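Local coordinates for envelopment polyprotein (Bovine Schmallenberg virus BH80/Germany/2011, PDB 7A56), which probably drives fusion of the viral and host membranes during entry, as a class II fusion glycoprotein, here captured in its postfusion conformation, at residues 121-126 and 182-187; 260-265 and 299-304. One frame throughout, in Å; residues are numbered along the deposited sequence.

Interaction 1. Residues 121-126 and 182-187; sequences TGPTIG and IIRPEY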
loop_
_atom_site.group_PDB
_atom_site.type_symbol
_atom_site.label_atom_id
_atom_site.label_comp_id
_atom_site.label_asym_id
_atom_site.label_seq_id
_atom_site.Cartn_x
_atom_site.Cartn_y
_atom_site.Cartn_z
ATOM N N THR A 121 -12.671 -3.996 22.580
ATOM C CA THR A 121 -11.608 -3.983 23.586
ATOM C C THR A 121 -11.758 -2.703 24.406
ATOM O O THR A 121 -12.540 -1.800 24.071
ATOM C CB THR A 121 -10.173 -4.138 22.961
ATOM O OG1 THR A 121 -9.213 -4.456 23.987
ATOM C CG2 THR A 121 -9.670 -2.842 22.195
ATOM N N GLY A 122 -11.024 -2.667 25.514
ATOM C CA GLY A 122 -10.985 -1.570 26.451
ATOM C C GLY A 122 -10.174 -2.026 27.657
ATOM O O GLY A 122 -9.584 -3.104 27.641
ATOM N N PRO A 123 -10.101 -1.223 28.706
ATOM C CA PRO A 123 -9.202 -1.566 29.823
ATOM C C PRO A 123 -9.784 -2.662 30.702
ATOM O O PRO A 123 -10.998 -2.839 30.801
ATOM C CB PRO A 123 -9.118 -0.256 30.607
ATOM C CG PRO A 123 -10.542 0.365 30.351
ATOM C CD PRO A 123 -10.817 0.053 28.922
ATOM N N THR A 124 -8.890 -3.340 31.419
ATOM C CA THR A 124 -9.349 -4.350 32.358
ATOM C C THR A 124 -9.770 -3.675 33.651
ATOM O O THR A 124 -9.063 -2.813 34.185
ATOM C CB THR A 124 -8.263 -5.393 32.587
ATOM O OG1 THR A 124 -8.061 -6.087 31.351
ATOM C CG2 THR A 124 -8.660 -6.400 33.675
ATOM N N ILE A 125 -10.944 -4.059 34.128
ATOM C CA ILE A 125 -11.578 -3.493 35.310
ATOM C C ILE A 125 -11.868 -4.529 36.371
ATOM O O ILE A 125 -12.467 -4.187 37.392
ATOM C CB ILE A 125 -12.873 -2.775 34.936
ATOM C CG1 ILE A 125 -13.887 -3.779 34.363
ATOM C CG2 ILE A 125 -12.506 -1.713 33.880
ATOM C CD1 ILE A 125 -15.252 -3.202 34.222
ATOM N N GLY A 126 -11.531 -5.785 36.130
ATOM C CA GLY A 126 -11.801 -6.810 37.131
ATOM C C GLY A 126 -11.356 -8.137 36.577
ATOM O O GLY A 126 -10.952 -8.230 35.428
ATOM N N ILE A 182 -12.137 -8.992 32.967
ATOM C CA ILE A 182 -13.333 -8.204 32.648
ATOM C C ILE A 182 -12.870 -6.835 32.162
ATOM O O ILE A 182 -12.009 -6.197 32.821
ATOM C CB ILE A 182 -14.239 -8.030 33.876
ATOM C CG1 ILE A 182 -14.634 -9.368 34.471
ATOM C CG2 ILE A 182 -15.478 -7.154 33.484
ATOM C CD1 ILE A 182 -15.019 -9.241 35.981
ATOM N N ILE A 183 -13.418 -6.385 30.999
ATOM C CA ILE A 183 -13.034 -5.112 30.407
ATOM C C ILE A 183 -14.249 -4.186 30.336
ATOM O O ILE A 183 -15.404 -4.611 30.323
ATOM C CB ILE A 183 -12.435 -5.262 28.975
ATOM C CG1 ILE A 183 -13.514 -5.796 28.019
ATOM C CG2 ILE A 183 -11.162 -6.132 29.003
ATOM C CD1 ILE A 183 -13.212 -5.583 26.503
ATOM N N ARG A 184 -13.958 -2.899 30.227
ATOM C CA ARG A 184 -14.975 -1.932 29.901
ATOM C C ARG A 184 -14.826 -1.659 28.398
ATOM O O ARG A 184 -13.794 -1.127 27.979
ATOM C CB ARG A 184 -14.806 -0.653 30.720
ATOM C CG ARG A 184 -15.835 0.438 30.360
ATOM C CD ARG A 184 -15.555 1.714 31.116
ATOM N NE ARG A 184 -14.394 2.500 30.638
ATOM C CZ ARG A 184 -13.292 2.732 31.360
ATOM N NH1 ARG A 184 -12.321 3.497 30.870
ATOM N NH2 ARG A 184 -13.155 2.220 32.584
ATOM N N PRO A 185 -15.786 -2.051 27.569
ATOM C CA PRO A 185 -15.625 -1.872 26.108
ATOM C C PRO A 185 -15.515 -0.397 25.756
ATOM O O PRO A 185 -16.327 0.423 26.216
ATOM C CB PRO A 185 -16.910 -2.485 25.522
ATOM C CG PRO A 185 -17.532 -3.263 26.610
ATOM C CD PRO A 185 -17.052 -2.705 27.940
ATOM N N GLU A 186 -14.538 -0.067 24.885
ATOM C CA GLU A 186 -14.292 1.314 24.443
ATOM C C GLU A 186 -14.119 1.432 22.918
ATOM O O GLU A 186 -14.572 2.422 22.339
ATOM C CB GLU A 186 -13.064 1.894 25.165
ATOM C CG GLU A 186 -13.303 2.067 26.709
ATOM C CD GLU A 186 -14.050 3.350 27.011
ATOM O OE1 GLU A 186 -14.390 3.603 28.194
ATOM O OE2 GLU A 186 -14.271 4.138 26.030
ATOM N N TYR A 187 -13.519 0.432 22.260
ATOM C CA TYR A 187 -13.334 0.476 20.802
ATOM C C TYR A 187 -13.864 -0.819 20.193
ATOM O O TYR A 187 -13.765 -1.891 20.811
ATOM C CB TYR A 187 -11.848 0.625 20.397
ATOM C CG TYR A 187 -11.131 1.892 20.825
ATOM C CD1 TYR A 187 -10.686 2.063 22.147
ATOM C CD2 TYR A 187 -10.842 2.908 19.882
ATOM C CE1 TYR A 187 -9.996 3.205 22.523
ATOM C CE2 TYR A 187 -10.155 4.059 20.257
ATOM C CZ TYR A 187 -9.727 4.202 21.579
ATOM O OH TYR A 187 -9.026 5.331 21.964
#
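Thr121 pairs with Tyr187 at one end of the antiparallel segments 121-126 and 182-187, Gly126 with Ile182 at the other, and between them the non-hydrogen-bonded pair Thr124-Ile183 has a one-residue register shift on either side. Glu186 and Tyr187 both face Thr121 in a classic beta bulge: Thr121 O accepts from both Glu186 N (2.8 Å) and Tyr187 N, which arrive from opposite faces of the carbonyl plane. Thr121 N returns a bond to Tyr187 O. A second classic bulge sets Ile125 and Gly126 against Ile182, whose O takes a nearly straight bond from Ile125 N (2.7 Å, 170°) and a weak one from Gly126 N; Ile182 N returns a bond to Gly126 O at 2.8 Å, from above the carbonyl plane. Between the bulges Pro123 offers its O to Arg184 N at 3.0 Å, and Gly122 CA sits 3.2 Å from Arg184 O in a CA-H...O contact. Between the Thr121-Tyr187 pair and the Thr124-Ile183 pair the strand pairing is interrupted, where strand 98-134 passes from strand 187-192 to strand 172-183. Over one face of the Arg184 guanidinium lies Pro123 CG, displaced toward the rim. The arginine chain bends at chi3 (74°), and its NE meets Glu186 OE1 in the guanidinium plane at 2.7 Å, using the anti lone pair of OE1; this in-plane salt bridge probably limits the group's rotation, while Glu186 OE2 is held by Lys245. Farther along, the side chains of Ile125 and Ile182 cross at about a right angle, CG1 to CG2 3.8 Å. Ile183 CD1 reaches back to Thr121 CA, 3.7 Å away.

Interaction 2. Residues 260-265 and 299-304; sequences TAKKCG and CFDNSY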
loop_
_atom_site.group_PDB
_atom_site.type_symbol
_atom_site.label_atom_id
_atom_site.label_comp_id
_atom_site.label_asym_id
_atom_site.label_seq_id
_atom_site.Cartn_x
_atom_site.Cartn_y
_atom_site.Cartn_z
ATOM N N THR A 260 -2.853 -11.923 20.321
ATOM C CA THR A 260 -2.793 -11.216 21.607
ATOM C C THR A 260 -1.429 -10.537 21.795
ATOM O O THR A 260 -0.875 -10.471 22.904
ATOM C CB THR A 260 -3.115 -12.168 22.753
ATOM O OG1 THR A 260 -2.192 -13.251 22.720
ATOM C CG2 THR A 260 -4.586 -12.734 22.638
ATOM N N ALA A 261 -0.867 -9.991 20.702
ATOM C CA ALA A 261 0.409 -9.299 20.807
ATOM C C ALA A 261 0.209 -8.046 21.643
ATOM O O ALA A 261 -0.928 -7.572 21.769
ATOM C CB ALA A 261 0.943 -8.953 19.400
ATOM N N LYS A 262 1.299 -7.548 22.299
ATOM C CA LYS A 262 1.154 -6.440 23.267
ATOM C C LYS A 262 1.026 -5.087 22.548
ATOM O O LYS A 262 1.907 -4.232 22.570
ATOM C CB LYS A 262 2.300 -6.429 24.277
ATOM C CG LYS A 262 2.367 -7.731 25.064
ATOM C CD LYS A 262 3.518 -7.610 26.067
ATOM C CE LYS A 262 3.328 -8.570 27.174
ATOM N NZ LYS A 262 4.176 -8.027 28.328
ATOM N N LYS A 263 -0.158 -4.878 21.983
ATOM C CA LYS A 263 -0.516 -3.677 21.237
ATOM C C LYS A 263 -2.047 -3.584 21.313
ATOM O O LYS A 263 -2.684 -4.363 22.030
ATOM C CB LYS A 263 0.082 -3.748 19.820
ATOM C CG LYS A 263 -0.642 -4.725 18.898
ATOM C CD LYS A 263 0.110 -4.982 17.612
ATOM C CE LYS A 263 -0.720 -5.929 16.668
ATOM N NZ LYS A 263 0.196 -6.241 15.502
ATOM N N CYS A 264 -2.650 -2.610 20.619
ATOM C CA CYS A 264 -4.064 -2.361 20.851
ATOM C C CYS A 264 -4.875 -3.626 20.577
ATOM O O CYS A 264 -4.644 -4.310 19.578
ATOM C CB CYS A 264 -4.578 -1.196 19.937
ATOM S SG CYS A 264 -6.396 -0.975 20.105
ATOM N N GLY A 265 -5.838 -3.939 21.463
ATOM C CA GLY A 265 -6.710 -5.083 21.206
ATOM C C GLY A 265 -6.151 -6.457 21.599
ATOM O O GLY A 265 -6.531 -7.474 20.988
ATOM N N CYS A 299 -4.588 -11.052 35.484
ATOM C CA CYS A 299 -4.860 -12.306 34.784
ATOM C C CYS A 299 -4.221 -12.292 33.409
ATOM O O CYS A 299 -3.112 -12.825 33.204
ATOM C CB CYS A 299 -6.385 -12.566 34.688
ATOM S SG CYS A 299 -6.774 -14.178 33.914
ATOM N N PHE A 300 -4.908 -11.670 32.428
ATOM C CA PHE A 300 -4.281 -11.490 31.138
ATOM C C PHE A 300 -3.316 -10.308 31.190
ATOM O O PHE A 300 -3.469 -9.406 32.007
ATOM C CB PHE A 300 -5.316 -11.135 30.039
ATOM C CG PHE A 300 -6.425 -12.175 29.792
ATOM C CD1 PHE A 300 -6.184 -13.542 29.873
ATOM C CD2 PHE A 300 -7.685 -11.751 29.350
ATOM C CE1 PHE A 300 -7.204 -14.482 29.599
ATOM C CE2 PHE A 300 -8.715 -12.691 29.091
ATOM C CZ PHE A 300 -8.470 -14.042 29.185
ATOM N N ASP A 301 -2.414 -10.240 30.202
ATOM C CA ASP A 301 -1.827 -8.963 29.804
ATOM C C ASP A 301 -2.848 -8.157 29.001
ATOM O O ASP A 301 -3.604 -8.724 28.217
ATOM C CB ASP A 301 -0.596 -9.162 28.913
ATOM C CG ASP A 301 0.561 -9.880 29.638
ATOM O OD1 ASP A 301 0.998 -9.358 30.680
ATOM O OD2 ASP A 301 1.050 -10.915 29.119
ATOM N N ASN A 302 -2.890 -6.836 29.198
ATOM C CA ASN A 302 -3.824 -5.996 28.421
ATOM C C ASN A 302 -3.083 -4.738 28.016
ATOM O O ASN A 302 -2.637 -3.981 28.873
ATOM C CB ASN A 302 -5.095 -5.618 29.198
ATOM C CG ASN A 302 -6.177 -4.925 28.301
ATOM O OD1 ASN A 302 -5.905 -4.532 27.134
ATOM N ND2 ASN A 302 -7.393 -4.822 28.821
ATOM N N SER A 303 -2.969 -4.503 26.728
ATOM C CA SER A 303 -2.218 -3.355 26.229
ATOM C C SER A 303 -3.144 -2.264 25.675
ATOM O O SER A 303 -2.820 -1.607 24.690
ATOM C CB SER A 303 -1.196 -3.824 25.184
ATOM O OG SER A 303 -0.317 -2.749 24.854
ATOM N N TYR A 304 -4.271 -2.026 26.353
ATOM C CA TYR A 304 -5.293 -1.050 25.945
ATOM C C TYR A 304 -4.737 0.363 25.810
ATOM O O TYR A 304 -5.229 1.164 24.990
ATOM C CB TYR A 304 -6.435 -1.044 26.979
ATOM C CG TYR A 304 -7.406 0.064 26.762
ATOM C CD1 TYR A 304 -8.213 0.058 25.629
ATOM C CD2 TYR A 304 -7.471 1.167 27.642
ATOM C CE1 TYR A 304 -9.121 1.101 25.379
ATOM C CE2 TYR A 304 -8.373 2.213 27.417
ATOM C CZ TYR A 304 -9.189 2.179 26.246
ATOM O OH TYR A 304 -10.087 3.201 25.918
HETATM O O HOH W 1 2.139 -2.400 25.532
HETATM O O HOH W 2 4.012 -9.730 31.215
HETATM O O HOH W 3 -6.524 -4.174 24.506
#
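Lys263 and Ser303 bring the two irregular loops 260-265 and 299-304 together, with CA atoms 5.3 Å apart, Lys263 closing an inverse gamma turn centred on Lys262 through its N to Ala261 O (2.8 Å). The Ser303 side chain does the touching here: its CB rests 3.5 Å from Lys263 N, and with OG anti to the backbone N (chi1 -171°) the hydroxyl comes to 3.5 Å from Lys262 O; it bonds to Ser306 OG. A water 2.6 Å from Ser303 OG gives a weak bond to Lys262 O. Lys262 runs extended beyond CG and crosses Asp301 obliquely, and its CE, not its amine, comes nearest the carboxylate, 3.8 Å from Asp301 OD2. Lys262 NZ stands 4.2 Å from Asp301 OD1, beyond a salt bridge, and bonds to Ser277 of the second subunit; a water lies near both, its bond to the amine weak. Another water, donating to Asn302 OD1 at 2.7 Å, receives a weak bond from Gly265 N. Cys264 is tied by a disulfide to Cys307, and Cys299 to Cys179. With water linking polar groups across the loops and the lysine engaged by a neighbouring subunit of the trimer, Lys262 and Asp301 probably share a modest, unbonded attraction.

In the fold
Interactions 1 and 2 have centres 11 Å apart and touch directly. Asn302 of interaction 2 joins them: its ND2 lies 2.9 Å from Thr124 OG1 and 3.0 Å from Gly122 O, probable hydrogen bonds that connect the loop to the stretch where strand pairing breaks in interaction 1. Tyr304 packs on the same region, with CD1 3.3 Å from Gly122 CA and OH 3.3 Å from Glu186 CB. Loop 260-265 of interaction 2 reaches the trimer interface, where residues 260-263 meet neighbouring subunits, whereas no other chain touches interaction 1. A phosphate ion, probably from crystallisation, lies about 4 Å from the Asp301 side chain.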